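Local structure of capsule biosynthesis protein CapD proenzyme (Bacillus anthracis, 3G9K) at residues G19-S24 and E33-L38; L55-L60 and L173-L178; D77-I82 and V220-K225; L245-K250 and N297-D302; K250-K255 and S269-I274. The protein cleaves the poly-gamma-D-glutamate capsule of the anthrax bacterium and joins the fragments by an amide bond to meso-diaminopimelic acid of the peptidoglycan. All coordinates share one frame; numbering follows the deposited sequence.

Contact 1: residues G19-S24 and E33-L38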
# COMPACT_ATOMS: atom_id res chain seq x y z
N GLY A 19 7.66 -25.36 10.09
CA GLY A 19 7.24 -23.95 10.11
C GLY A 19 6.93 -23.41 8.72
O GLY A 19 7.59 -23.76 7.73
N THR A 20 5.91 -22.56 8.64
CA THR A 20 5.48 -22.04 7.36
C THR A 20 5.50 -20.51 7.38
O THR A 20 5.18 -19.88 8.40
CB THR A 20 4.09 -22.61 6.97
OG1 THR A 20 3.89 -22.52 5.56
CG2 THR A 20 3.00 -21.93 7.71
N TYR A 21 5.87 -19.94 6.23
CA TYR A 21 5.99 -18.49 6.05
C TYR A 21 5.94 -18.09 4.56
O TYR A 21 6.14 -18.91 3.68
CB TYR A 21 7.29 -17.98 6.66
CG TYR A 21 8.55 -18.67 6.17
CD1 TYR A 21 9.09 -19.76 6.89
CD2 TYR A 21 9.20 -18.26 5.02
CE1 TYR A 21 10.25 -20.40 6.45
CE2 TYR A 21 10.34 -18.90 4.57
CZ TYR A 21 10.87 -19.96 5.30
OH TYR A 21 12.01 -20.61 4.86
N GLY A 22 5.70 -16.80 4.32
CA GLY A 22 5.39 -16.31 3.01
C GLY A 22 5.54 -14.79 2.95
O GLY A 22 5.41 -14.11 3.97
N VAL A 23 5.84 -14.30 1.76
CA VAL A 23 5.90 -12.88 1.42
C VAL A 23 5.20 -12.62 0.09
O VAL A 23 5.42 -13.36 -0.89
CB VAL A 23 7.38 -12.40 1.28
CG1 VAL A 23 7.46 -10.87 1.00
CG2 VAL A 23 8.20 -12.79 2.52
N SER A 24 4.43 -11.54 0.01
CA SER A 24 3.82 -11.11 -1.26
C SER A 24 4.12 -9.63 -1.40
O SER A 24 3.75 -8.87 -0.51
CB SER A 24 2.31 -11.38 -1.27
OG SER A 24 1.70 -10.90 -2.46
N GLU A 33 14.40 -10.79 -0.24
CA GLU A 33 14.96 -10.38 1.03
C GLU A 33 14.07 -10.67 2.22
O GLU A 33 14.55 -10.96 3.31
CB GLU A 33 15.33 -8.90 0.99
CG GLU A 33 16.36 -8.56 -0.07
CD GLU A 33 17.72 -9.25 0.18
OE1 GLU A 33 18.04 -9.62 1.33
OE2 GLU A 33 18.48 -9.38 -0.81
N GLY A 34 12.77 -10.54 2.03
CA GLY A 34 11.80 -10.89 3.05
C GLY A 34 11.78 -12.37 3.42
O GLY A 34 11.73 -12.73 4.61
N MSE A 35 11.83 -13.20 2.37
CA MSE A 35 11.95 -14.66 2.51
C MSE A 35 13.25 -15.06 3.22
O MSE A 35 13.24 -15.97 4.06
CB MSE A 35 11.87 -15.36 1.15
CG MSE A 35 10.48 -15.43 0.52
SE MSE A 35 9.15 -16.33 1.60
CE MSE A 35 9.58 -18.19 1.19
N LYS A 36 14.39 -14.43 2.85
CA LYS A 36 15.69 -14.63 3.53
C LYS A 36 15.63 -14.41 5.06
O LYS A 36 16.11 -15.25 5.83
CB LYS A 36 16.78 -13.80 2.82
CG LYS A 36 18.27 -14.02 3.21
CD LYS A 36 19.14 -13.30 2.18
CE LYS A 36 20.61 -13.26 2.48
NZ LYS A 36 21.37 -12.98 1.18
N VAL A 37 15.01 -13.32 5.52
CA VAL A 37 14.81 -13.08 6.94
C VAL A 37 14.02 -14.21 7.59
O VAL A 37 14.32 -14.66 8.72
CB VAL A 37 14.09 -11.71 7.17
CG1 VAL A 37 13.63 -11.53 8.60
CG2 VAL A 37 15.01 -10.56 6.76
N LEU A 38 12.97 -14.64 6.92
CA LEU A 38 12.06 -15.61 7.49
C LEU A 38 12.72 -16.99 7.50
O LEU A 38 12.60 -17.69 8.46
CB LEU A 38 10.73 -15.64 6.71
CG LEU A 38 9.80 -14.43 6.90
CD1 LEU A 38 8.72 -14.32 5.79
CD2 LEU A 38 9.14 -14.44 8.26

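Contact 2: residues L55-L60 and L173-L178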
# COMPACT_ATOMS: atom_id res chain seq x y z
N LEU A 55 12.15 -1.95 -0.72
CA LEU A 55 11.17 -1.36 -1.62
C LEU A 55 11.49 0.12 -1.81
O LEU A 55 11.44 0.61 -2.95
CB LEU A 55 9.74 -1.57 -1.10
CG LEU A 55 9.18 -2.98 -1.31
CD1 LEU A 55 7.89 -3.08 -0.53
CD2 LEU A 55 9.00 -3.32 -2.79
N GLY A 56 11.91 0.80 -0.75
CA GLY A 56 12.32 2.22 -0.85
C GLY A 56 13.52 2.40 -1.75
O GLY A 56 13.76 3.47 -2.36
N VAL A 57 14.32 1.35 -1.85
CA VAL A 57 15.51 1.42 -2.73
C VAL A 57 15.22 0.96 -4.16
O VAL A 57 15.57 1.63 -5.13
CB VAL A 57 16.67 0.59 -2.12
CG1 VAL A 57 17.80 0.49 -3.12
CG2 VAL A 57 17.15 1.22 -0.81
N VAL A 58 14.59 -0.19 -4.31
CA VAL A 58 14.45 -0.81 -5.62
C VAL A 58 13.13 -0.47 -6.30
O VAL A 58 12.97 -0.67 -7.53
CB VAL A 58 14.63 -2.38 -5.54
CG1 VAL A 58 15.99 -2.74 -4.88
CG2 VAL A 58 13.46 -3.03 -4.76
N GLU A 59 12.15 -0.03 -5.52
CA GLU A 59 10.87 0.38 -6.06
C GLU A 59 10.61 1.84 -5.68
O GLU A 59 9.54 2.19 -5.22
CB GLU A 59 9.75 -0.51 -5.55
CG GLU A 59 8.55 -0.41 -6.42
CD GLU A 59 7.34 -1.12 -5.84
OE1 GLU A 59 7.09 -0.98 -4.62
OE2 GLU A 59 6.66 -1.82 -6.62
N LEU A 60 11.64 2.65 -5.87
CA LEU A 60 11.77 4.01 -5.33
C LEU A 60 10.73 5.02 -5.79
O LEU A 60 10.46 6.01 -5.07
CB LEU A 60 13.18 4.51 -5.65
CG LEU A 60 13.51 4.68 -7.14
CD1 LEU A 60 13.49 6.22 -7.46
CD2 LEU A 60 14.83 4.05 -7.55
N LEU A 173 21.31 0.23 -11.54
CA LEU A 173 21.21 1.54 -10.89
C LEU A 173 21.85 1.49 -9.52
O LEU A 173 21.41 0.71 -8.66
CB LEU A 173 19.74 1.92 -10.75
CG LEU A 173 19.42 3.18 -9.95
CD1 LEU A 173 20.10 4.42 -10.57
CD2 LEU A 173 17.91 3.30 -9.86
N ILE A 174 22.87 2.34 -9.34
CA ILE A 174 23.64 2.51 -8.11
C ILE A 174 23.22 3.86 -7.49
O ILE A 174 23.09 4.86 -8.21
CB ILE A 174 25.17 2.54 -8.34
CG1 ILE A 174 25.68 1.14 -8.80
CG2 ILE A 174 25.86 2.95 -7.05
CD1 ILE A 174 27.18 1.08 -9.42
N GLN A 175 22.94 3.84 -6.18
CA GLN A 175 22.42 5.02 -5.43
C GLN A 175 23.30 5.35 -4.21
O GLN A 175 22.93 5.11 -3.04
CB GLN A 175 20.94 4.79 -5.01
CG GLN A 175 19.95 4.74 -6.17
CD GLN A 175 18.53 4.46 -5.75
OE1 GLN A 175 17.73 5.38 -5.57
NE2 GLN A 175 18.22 3.19 -5.61
N THR A 176 24.47 5.92 -4.50
CA THR A 176 25.47 6.27 -3.52
C THR A 176 25.05 7.24 -2.43
O THR A 176 25.30 6.99 -1.27
CB THR A 176 26.71 6.79 -4.22
OG1 THR A 176 27.19 5.75 -5.07
CG2 THR A 176 27.78 7.19 -3.20
N ASP A 177 24.39 8.34 -2.81
CA ASP A 177 23.84 9.30 -1.84
C ASP A 177 22.87 8.63 -0.89
O ASP A 177 22.94 8.86 0.32
CB ASP A 177 23.11 10.47 -2.53
CG ASP A 177 24.03 11.40 -3.34
OD1 ASP A 177 25.25 11.26 -3.28
OD2 ASP A 177 23.50 12.32 -4.00
N LEU A 178 21.95 7.82 -1.43
CA LEU A 178 21.00 7.08 -0.59
C LEU A 178 21.69 6.09 0.35
O LEU A 178 21.25 5.92 1.49
CB LEU A 178 19.91 6.37 -1.44
CG LEU A 178 18.80 5.57 -0.74
CD1 LEU A 178 18.01 6.45 0.25
CD2 LEU A 178 17.85 4.92 -1.80

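Contact 3: residues D77-I82 and V220-K225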
# COMPACT_ATOMS: atom_id res chain seq x y z
N ASP A 77 -2.22 -13.24 19.40
CA ASP A 77 -2.64 -12.64 20.68
C ASP A 77 -2.90 -11.12 20.66
O ASP A 77 -3.48 -10.57 21.60
CB ASP A 77 -1.55 -12.93 21.72
CG ASP A 77 -1.32 -14.43 21.92
OD1 ASP A 77 -2.22 -15.13 22.44
OD2 ASP A 77 -0.22 -14.91 21.55
N LYS A 78 -2.46 -10.43 19.60
CA LYS A 78 -2.52 -8.97 19.57
C LYS A 78 -2.92 -8.47 18.17
O LYS A 78 -2.63 -9.14 17.18
CB LYS A 78 -1.15 -8.39 19.98
CG LYS A 78 -1.22 -6.97 20.52
CD LYS A 78 0.16 -6.36 20.82
CE LYS A 78 0.08 -5.36 22.00
NZ LYS A 78 1.31 -4.48 22.16
N GLU A 79 -3.60 -7.32 18.12
CA GLU A 79 -3.87 -6.58 16.88
C GLU A 79 -3.40 -5.13 17.03
O GLU A 79 -3.82 -4.43 17.96
CB GLU A 79 -5.37 -6.55 16.55
CG GLU A 79 -6.04 -7.90 16.54
CD GLU A 79 -6.51 -8.36 17.92
OE1 GLU A 79 -6.96 -7.51 18.72
OE2 GLU A 79 -6.43 -9.59 18.18
N THR A 80 -2.59 -4.65 16.10
CA THR A 80 -2.01 -3.31 16.19
C THR A 80 -2.00 -2.66 14.82
O THR A 80 -1.77 -3.34 13.81
CB THR A 80 -0.53 -3.34 16.64
OG1 THR A 80 -0.35 -4.23 17.76
CG2 THR A 80 -0.07 -1.94 17.03
N PHE A 81 -2.22 -1.36 14.79
CA PHE A 81 -2.03 -0.57 13.59
C PHE A 81 -1.02 0.55 13.87
O PHE A 81 -1.22 1.34 14.78
CB PHE A 81 -3.33 0.05 13.07
CG PHE A 81 -3.14 0.75 11.76
CD1 PHE A 81 -3.13 0.03 10.58
CD2 PHE A 81 -2.88 2.09 11.71
CE1 PHE A 81 -2.90 0.65 9.36
CE2 PHE A 81 -2.65 2.72 10.48
CZ PHE A 81 -2.68 1.98 9.32
N ILE A 82 0.09 0.60 13.15
CA ILE A 82 1.02 1.72 13.31
C ILE A 82 0.88 2.73 12.14
O ILE A 82 1.07 2.38 10.97
CB ILE A 82 2.46 1.26 13.45
CG1 ILE A 82 2.56 0.07 14.40
CG2 ILE A 82 3.33 2.45 13.87
CD1 ILE A 82 1.87 0.31 15.71
N VAL A 220 0.11 5.03 17.29
CA VAL A 220 -0.33 3.64 17.44
C VAL A 220 -1.84 3.71 17.60
O VAL A 220 -2.34 4.53 18.35
CB VAL A 220 0.36 2.96 18.63
CG1 VAL A 220 -0.13 1.53 18.81
CG2 VAL A 220 1.86 3.00 18.42
N ARG A 221 -2.55 2.91 16.79
CA ARG A 221 -4.00 2.97 16.71
C ARG A 221 -4.53 1.56 16.80
O ARG A 221 -3.80 0.60 16.55
CB ARG A 221 -4.46 3.64 15.42
CG ARG A 221 -3.86 5.01 15.14
CD ARG A 221 -4.59 5.69 13.97
NE ARG A 221 -3.90 6.88 13.46
CZ ARG A 221 -3.92 8.08 14.02
NH1 ARG A 221 -4.65 8.31 15.12
NH2 ARG A 221 -3.23 9.08 13.47
N LYS A 222 -5.78 1.44 17.24
CA LYS A 222 -6.47 0.15 17.25
C LYS A 222 -6.98 -0.17 15.84
O LYS A 222 -7.58 0.68 15.21
CB LYS A 222 -7.67 0.18 18.22
CG LYS A 222 -7.39 -0.52 19.55
CD LYS A 222 -7.11 -2.04 19.37
CE LYS A 222 -5.75 -2.43 20.00
NZ LYS A 222 -5.50 -3.90 19.92
N PRO A 223 -6.72 -1.36 15.33
CA PRO A 223 -7.38 -1.66 14.04
C PRO A 223 -8.91 -1.57 14.10
O PRO A 223 -9.50 -1.84 15.14
CB PRO A 223 -6.92 -3.07 13.74
CG PRO A 223 -5.61 -3.21 14.49
CD PRO A 223 -5.86 -2.47 15.78
N VAL A 224 -9.54 -1.17 13.00
CA VAL A 224 -11.00 -1.29 12.84
C VAL A 224 -11.26 -2.79 12.79
O VAL A 224 -10.55 -3.54 12.11
CB VAL A 224 -11.54 -0.65 11.54
CG1 VAL A 224 -13.10 -0.65 11.55
CG2 VAL A 224 -11.06 0.75 11.35
N LYS A 225 -12.29 -3.24 13.52
CA LYS A 225 -12.66 -4.66 13.56
C LYS A 225 -14.16 -4.81 13.31
O LYS A 225 -14.99 -4.16 13.95
CB LYS A 225 -12.25 -5.34 14.88
CG LYS A 225 -12.38 -6.89 14.87
CD LYS A 225 -13.78 -7.39 15.27
CE LYS A 225 -13.89 -8.91 15.08
NZ LYS A 225 -15.30 -9.42 15.06
O HOH W 1 -7.79 -5.10 18.55

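Contact 4: residues L245-K250 and N297-D302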
# COMPACT_ATOMS: atom_id res chain seq x y z
N LEU A 245 -13.85 0.52 3.14
CA LEU A 245 -13.71 -0.77 2.47
C LEU A 245 -14.63 -1.80 3.08
O LEU A 245 -15.34 -2.51 2.36
CB LEU A 245 -12.25 -1.26 2.57
CG LEU A 245 -11.98 -2.72 2.22
CD1 LEU A 245 -12.53 -3.12 0.85
CD2 LEU A 245 -10.45 -2.94 2.32
N LEU A 246 -14.68 -1.86 4.42
CA LEU A 246 -15.51 -2.84 5.11
C LEU A 246 -17.04 -2.58 4.97
O LEU A 246 -17.82 -3.52 4.84
CB LEU A 246 -15.16 -2.85 6.60
CG LEU A 246 -15.06 -4.20 7.32
CD1 LEU A 246 -15.06 -4.01 8.83
CD2 LEU A 246 -16.04 -5.24 6.85
N GLN A 247 -17.44 -1.33 5.04
CA GLN A 247 -18.79 -0.93 4.66
C GLN A 247 -19.20 -1.44 3.27
O GLN A 247 -20.29 -2.01 3.10
CB GLN A 247 -18.92 0.60 4.69
CG GLN A 247 -18.91 1.19 6.07
CD GLN A 247 -18.89 2.71 6.06
OE1 GLN A 247 -18.56 3.34 5.05
NE2 GLN A 247 -19.27 3.32 7.21
N MSE A 248 -18.34 -1.21 2.31
CA MSE A 248 -18.58 -1.66 0.94
C MSE A 248 -18.66 -3.19 0.82
O MSE A 248 -19.52 -3.71 0.10
CB MSE A 248 -17.52 -1.11 -0.01
CG MSE A 248 -17.67 0.37 -0.33
SE MSE A 248 -16.37 1.07 -1.55
CE MSE A 248 -16.65 -0.10 -3.06
N LEU A 249 -17.75 -3.89 1.48
CA LEU A 249 -17.80 -5.35 1.52
C LEU A 249 -19.13 -5.82 2.13
O LEU A 249 -19.76 -6.71 1.59
CB LEU A 249 -16.63 -5.93 2.33
CG LEU A 249 -15.22 -5.80 1.72
CD1 LEU A 249 -14.18 -6.19 2.77
CD2 LEU A 249 -15.03 -6.64 0.43
N LYS A 250 -19.51 -5.21 3.26
CA LYS A 250 -20.74 -5.60 3.96
C LYS A 250 -21.99 -5.24 3.15
O LYS A 250 -22.91 -6.07 3.04
CB LYS A 250 -20.76 -5.00 5.36
CG LYS A 250 -19.75 -5.61 6.30
CD LYS A 250 -19.87 -5.03 7.68
CE LYS A 250 -21.08 -5.63 8.43
NZ LYS A 250 -20.86 -7.02 8.93
N ASN A 297 -15.48 1.10 14.85
CA ASN A 297 -16.12 -0.22 14.94
C ASN A 297 -17.64 -0.15 14.80
O ASN A 297 -18.28 -1.06 14.26
CB ASN A 297 -15.78 -0.89 16.26
CG ASN A 297 -14.36 -1.39 16.32
OD1 ASN A 297 -13.59 -1.28 15.36
ND2 ASN A 297 -13.99 -1.96 17.46
N LYS A 298 -18.20 0.95 15.29
CA LYS A 298 -19.62 1.19 15.19
C LYS A 298 -19.98 1.59 13.75
O LYS A 298 -21.08 1.30 13.28
CB LYS A 298 -20.05 2.23 16.23
CG LYS A 298 -19.75 1.78 17.68
CD LYS A 298 -20.08 2.85 18.75
CE LYS A 298 -19.58 2.42 20.15
NZ LYS A 298 -20.68 2.32 21.18
N MSE A 299 -19.06 2.19 13.06
CA MSE A 299 -19.30 2.58 11.67
C MSE A 299 -19.27 1.40 10.68
O MSE A 299 -19.65 1.55 9.52
CB MSE A 299 -18.29 3.64 11.24
CG MSE A 299 -18.45 4.98 11.93
SE MSE A 299 -17.22 6.29 11.18
CE MSE A 299 -18.20 6.75 9.57
N VAL A 300 -18.81 0.23 11.10
CA VAL A 300 -18.76 -0.99 10.26
C VAL A 300 -19.67 -2.11 10.80
O VAL A 300 -19.63 -3.28 10.34
CB VAL A 300 -17.30 -1.49 10.14
CG1 VAL A 300 -16.44 -0.44 9.46
CG2 VAL A 300 -16.76 -1.82 11.52
N SER A 301 -20.49 -1.76 11.80
CA SER A 301 -21.42 -2.69 12.44
C SER A 301 -22.60 -3.01 11.53
O SER A 301 -23.02 -2.17 10.73
CB SER A 301 -21.95 -2.08 13.76
OG SER A 301 -22.78 -0.96 13.50
N ASP A 302 -23.16 -4.21 11.67
CA ASP A 302 -24.36 -4.58 10.90
C ASP A 302 -25.46 -3.52 10.99
O ASP A 302 -26.12 -3.23 9.99
CB ASP A 302 -24.92 -5.93 11.37
CG ASP A 302 -24.05 -7.11 10.97
OD1 ASP A 302 -23.43 -7.05 9.89
OD2 ASP A 302 -24.00 -8.10 11.74
O HOH W 2 -19.05 -5.74 10.97

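Contact 5: residues K250-K255 and S269-I274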
# COMPACT_ATOMS: atom_id res chain seq x y z
N LYS A 250 -19.51 -5.21 3.26
CA LYS A 250 -20.74 -5.60 3.96
C LYS A 250 -21.99 -5.24 3.15
O LYS A 250 -22.91 -6.07 3.04
CB LYS A 250 -20.76 -5.00 5.36
CG LYS A 250 -19.75 -5.61 6.30
CD LYS A 250 -19.87 -5.03 7.68
CE LYS A 250 -21.08 -5.63 8.43
NZ LYS A 250 -20.86 -7.02 8.93
N LEU A 251 -22.02 -4.04 2.58
CA LEU A 251 -23.04 -3.67 1.59
C LEU A 251 -23.15 -4.66 0.41
O LEU A 251 -24.26 -5.02 0.00
CB LEU A 251 -22.79 -2.25 1.07
CG LEU A 251 -23.20 -1.11 2.03
CD1 LEU A 251 -22.58 0.25 1.66
CD2 LEU A 251 -24.75 -1.02 2.06
N ALA A 252 -22.02 -5.11 -0.16
CA ALA A 252 -22.04 -6.05 -1.29
C ALA A 252 -22.55 -7.43 -0.87
O ALA A 252 -23.27 -8.08 -1.62
CB ALA A 252 -20.64 -6.14 -1.94
N GLU A 253 -22.17 -7.87 0.33
CA GLU A 253 -22.72 -9.09 0.92
C GLU A 253 -24.26 -9.02 1.05
O GLU A 253 -24.97 -9.92 0.60
CB GLU A 253 -22.11 -9.34 2.30
CG GLU A 253 -22.75 -10.49 3.06
CD GLU A 253 -21.97 -10.92 4.28
OE1 GLU A 253 -21.15 -10.11 4.81
OE2 GLU A 253 -22.21 -12.07 4.72
N LYS A 254 -24.74 -7.95 1.69
CA LYS A 254 -26.17 -7.81 2.02
C LYS A 254 -27.03 -7.66 0.79
O LYS A 254 -28.13 -8.20 0.70
CB LYS A 254 -26.39 -6.58 2.90
CG LYS A 254 -27.77 -6.53 3.49
CD LYS A 254 -27.95 -5.41 4.48
CE LYS A 254 -29.37 -5.45 5.08
NZ LYS A 254 -29.84 -4.08 5.38
N LYS A 255 -26.53 -6.90 -0.17
CA LYS A 255 -27.25 -6.67 -1.41
C LYS A 255 -27.03 -7.82 -2.39
O LYS A 255 -27.59 -7.82 -3.48
CB LYS A 255 -26.83 -5.33 -1.99
CG LYS A 255 -27.05 -4.20 -0.98
CD LYS A 255 -27.07 -2.84 -1.64
CE LYS A 255 -26.88 -1.72 -0.62
NZ LYS A 255 -27.77 -0.56 -0.95
N SER A 269 -23.22 -1.49 -12.19
CA SER A 269 -24.13 -0.47 -11.70
C SER A 269 -24.37 -0.62 -10.19
O SER A 269 -24.37 0.37 -9.47
CB SER A 269 -25.44 -0.49 -12.49
OG SER A 269 -26.31 0.51 -11.98
N LYS A 270 -24.52 -1.85 -9.72
CA LYS A 270 -24.77 -2.11 -8.32
C LYS A 270 -23.54 -1.79 -7.46
O LYS A 270 -23.65 -1.50 -6.32
CB LYS A 270 -25.21 -3.56 -8.12
CG LYS A 270 -26.70 -3.82 -8.40
CD LYS A 270 -27.08 -5.25 -8.14
CE LYS A 270 -28.60 -5.46 -8.01
NZ LYS A 270 -28.98 -6.81 -7.59
N MSE A 271 -22.33 -1.97 -8.04
CA MSE A 271 -21.07 -1.62 -7.36
C MSE A 271 -20.91 -0.11 -7.29
O MSE A 271 -20.42 0.42 -6.29
CB MSE A 271 -19.86 -2.27 -8.05
CG MSE A 271 -19.59 -3.72 -7.64
SE MSE A 271 -19.34 -3.92 -5.70
CE MSE A 271 -19.11 -5.84 -5.66
N GLU A 272 -21.42 0.60 -8.34
CA GLU A 272 -21.31 2.03 -8.35
C GLU A 272 -22.14 2.57 -7.24
O GLU A 272 -21.81 3.53 -6.64
CB GLU A 272 -21.83 2.60 -9.65
CG GLU A 272 -21.62 4.09 -9.81
CD GLU A 272 -22.67 4.96 -9.13
OE1 GLU A 272 -23.80 4.54 -9.01
OE2 GLU A 272 -22.32 6.07 -8.72
N GLU A 273 -23.26 1.94 -7.02
CA GLU A 273 -24.19 2.41 -6.00
C GLU A 273 -23.57 2.23 -4.61
O GLU A 273 -23.55 3.18 -3.83
CB GLU A 273 -25.54 1.67 -6.12
CG GLU A 273 -26.28 1.94 -7.45
CD GLU A 273 -27.36 0.90 -7.76
OE1 GLU A 273 -28.03 0.42 -6.82
OE2 GLU A 273 -27.55 0.56 -8.96
N ILE A 274 -23.04 1.04 -4.34
CA ILE A 274 -22.42 0.70 -3.05
C ILE A 274 -21.23 1.62 -2.72
O ILE A 274 -21.07 2.04 -1.58
CB ILE A 274 -21.96 -0.79 -3.00
CG1 ILE A 274 -23.18 -1.72 -2.98
CG2 ILE A 274 -21.08 -1.06 -1.78
CD1 ILE A 274 -22.87 -3.18 -3.28
O HOH W 3 -29.17 -6.08 -4.91

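Contact 1: residues G19-S24 and E33-L38
Tyr21, just before the first strand of the chain, and Val23 within it pack against Leu38, Met35 and Gly34 of the helix that follows. This is a strand-on-helix layer of the gamma-glutamyltransferase fold, which belongs to the Ntn-hydrolase clan. The chain is the N-terminal part of the CapD proenzyme. Strand 22-24 and helix 33-38 run nearly antiparallel, at 163°, with their axes 7.9 Å apart.

The Tyr21 ring takes two different neighbours. Leu38 sits over one face, with its CB 3.9 Å from the ring centroid in a CH-pi contact. Met35, a selenomethionine, comes from another direction. Its SE lies at the ring edge, 5.1 Å from the centroid, as a Met-aromatic contact. Its CE touches Tyr21 CE2 at 3.5 Å.

The Met35 chain is bent at both chi2 and chi3 (-58° and -81°), which folds the selenium back over the strand. There it also approaches Gly22, whose CA is 4.0 Å from Met35 SE.

Val23 uses a single branch, CG2. It faces the backbone of Gly34, a residue without a side chain, so the strand can come close to the helix. Val23 CG2 also reaches Leu38 CD1 at 3.6 Å.

Beyond this apolar layer lies the second CapD chain, the other product of the precursor. Residues 22 to 24 pair antiparallel with a strand of that chain, so the sheet continues across the interface. Arg9 of that chain packs on Tyr21, and its NH1 hydrogen-bonds to Leu38 O.

Contact 2: residues L55-L60 and L173-L178
Gln175 lays its amide beside Val57, and its NE2 is 3.7 Å from Val57 CG1. Gln175 NE2 also donates a hydrogen bond of 3.1 Å to Val57 O. The N-H points well at the oxygen, at 157°. Val57 O lies in the plane of the glutamine amide, whereas the donor is tilted 30° from the carbonyl plane. Beyond CG the Gln175 chain is extended (chi2 177°), and this carries the amide across to the end of helix 55-58.

Val57 lies in the last turn of that helix, and Glu59 is the first residue to leave helical geometry. Gln175 is the N-cap residue of helix 176-188. The bond therefore joins the end of helix 44-58 to the start of helix 176-188 in the largely helical chain of a gamma-glutamyltransferase family member.

Apolar contacts flank the amide. Val57 CG2 meets Leu178 CD2 at 3.9 Å, the two side chains crossing at a slant. Leu60 CD2 and Leu173 CD2 meet tip to tip, also at 3.9 Å. Leu60 CD2 approaches the other end of the amide as well, 3.8 Å from Gln175 OE1. Phe160 packs on both Leu60 and Gln175, and Tyr130 of helix 120-133 packs on Val57.

Contact 3: residues D77-I82 and V220-K225
The Phe81 ring has Arg221 CB at an oblique position, while Phe240 meets it edge-to-face from outside the two segments. The puckered ring of Pro223 lies along the opposing strand. Pro223 CG is 3.7 Å from Thr80 C, and Pro223 CD is 3.6 Å from Glu79 O.

Strands 79-83 and 219-228 are neighbouring central strands of the antiparallel sheet within this chain. Phe81 and Arg221 form a hydrogen-bonded pair. Arg221 N to Phe81 O is 2.9 Å and nearly along the C=O axis. Phe81 N to Arg221 O is 3.1 Å, with the donor tilted from the carbonyl plane. Ile82 and Val220 form the next, non-hydrogen-bonded pair. Their side chains lie side by side on the face away from Phe81, with Ile82 CD1 3.8 Å from Val220 CG2.

Regular pairing stops at Lys222 and Pro223, where strand 219-228 is interrupted. Proline has no N-H to offer. The Lys222 chain bends at chi2 and chi3 (-63° and 125°) and returns its NZ to Glu79 O, 2.6 Å away and in the carbonyl plane. A water accepts from Lys222 NZ and donates to Glu79 OE1. Arg221 turns its charged end to Asp83 in a salt bridge.

The lysine ammonium thus serves a strand carbonyl directly and reaches the carboxylate through water. The nearby negative charge probably favours its protonated form.

Contact 4: residues L245-K250 and N297-D302
Helix 242-254 is tied here to the turn between the short helices 296-299 and 302-306, near the C-terminal end of the modelled chain. Gln247 and Lys250 of the helix grip the backbone and one side chain of that turn.

Gln247 NE2 donates to Met299 O at 2.9 Å. The bond is nearly straight, at 168°, and the oxygen lies in the plane of the glutamine amide.

Lys250 bends at chi3 and chi4 (77° and 76°), which curls its end round Val300 O. Lys250 CD is 3.2 Å from Val300 O. Lys250 NZ forms a 2.7 Å salt bridge to Asp302 OD1, on the syn side but out of the carboxylate plane. A water links Lys250 NZ to Val300 O, and Asn227 O of strand 219-228 is a further acceptor for NZ. Three oxygen partners therefore hold the ammonium group.

Leu246 supplies the apolar part. Leu246 CD1 rests against Val300 CB at 3.6 Å, the side chains crossing at about a right angle.

Ser301 OG hydrogen-bonds back to Lys298 O at 2.8 Å. It also caps Tyr304 N, as is typical of a serine N-cap at the start of a helix.

Contact 5: residues K250-K255 and S269-I274
Leu251 and Ala252 on one helix pack against Ile274 and Met271 on the next, a pair of consecutive helices, 242-254 and 264-284, joined by a short connection. The helical segments run at 135° to each other, with their axes 10.2 Å apart. The pair belongs to the gamma-glutamyltransferase fold of this chain.

Apolar contacts make up the core. Ile274 faces helix 242-254 and divides its branches between two residues. Ile274 CG2 touches Leu251 CB at 3.5 Å, and the two side chains pass alongside each other, heading opposite ways. Ile274 CD1 reaches further, to Ala252 CA at 3.6 Å. With CG1 anti to the carbonyl carbon and CD1 extended beyond it (chi2 166°), the longer branch lies over the alanine. The small Ala252 side chain also meets Met271, a selenomethionine, whose CE is 4.0 Å from Ala252 CB. The Met271 chain starts away from the other helix, and its bend at chi2 (-57°) helps bring the methyl end back. Val257, in the connection between the helices, packs on Ala252, Met271 and Ile274.

Polar contacts lie at the margin. Lys270 NZ forms a salt bridge with Asp260, which joins helix 264-284 to the connecting segment. Its link to Lys255 is indirect, because Lys270 NZ and Lys255 O are 4.5 Å apart. One water spans them, donating to Lys255 O at 2.8 Å and accepting from Lys270 NZ at 2.8 Å.

In the fold
Contacts 1, 2 and 5 are buried, whereas contacts 3 and 4 are partly buried and carry more polar chemistry. Contact 1 relies on apolar and ring contacts, contact 2 adds one hydrogen bond from a side-chain amide, and contact 3 depends on strand pairing. Contact 5 is apolar between its helices, with a water-mediated link at its margin. Contacts 4 and 5 share helix 242-254 and Lys250. That lysine binds across contact 4 but points away from helix 264-284 in contact 5, nested in the loop contact 4 closes. Contact 3 touches contact 4 through Lys225 N and Asn297 OD1, joining sheet and C-terminal helices. Contact 2 lies across the chain's centre from contacts 3, 4 and 5.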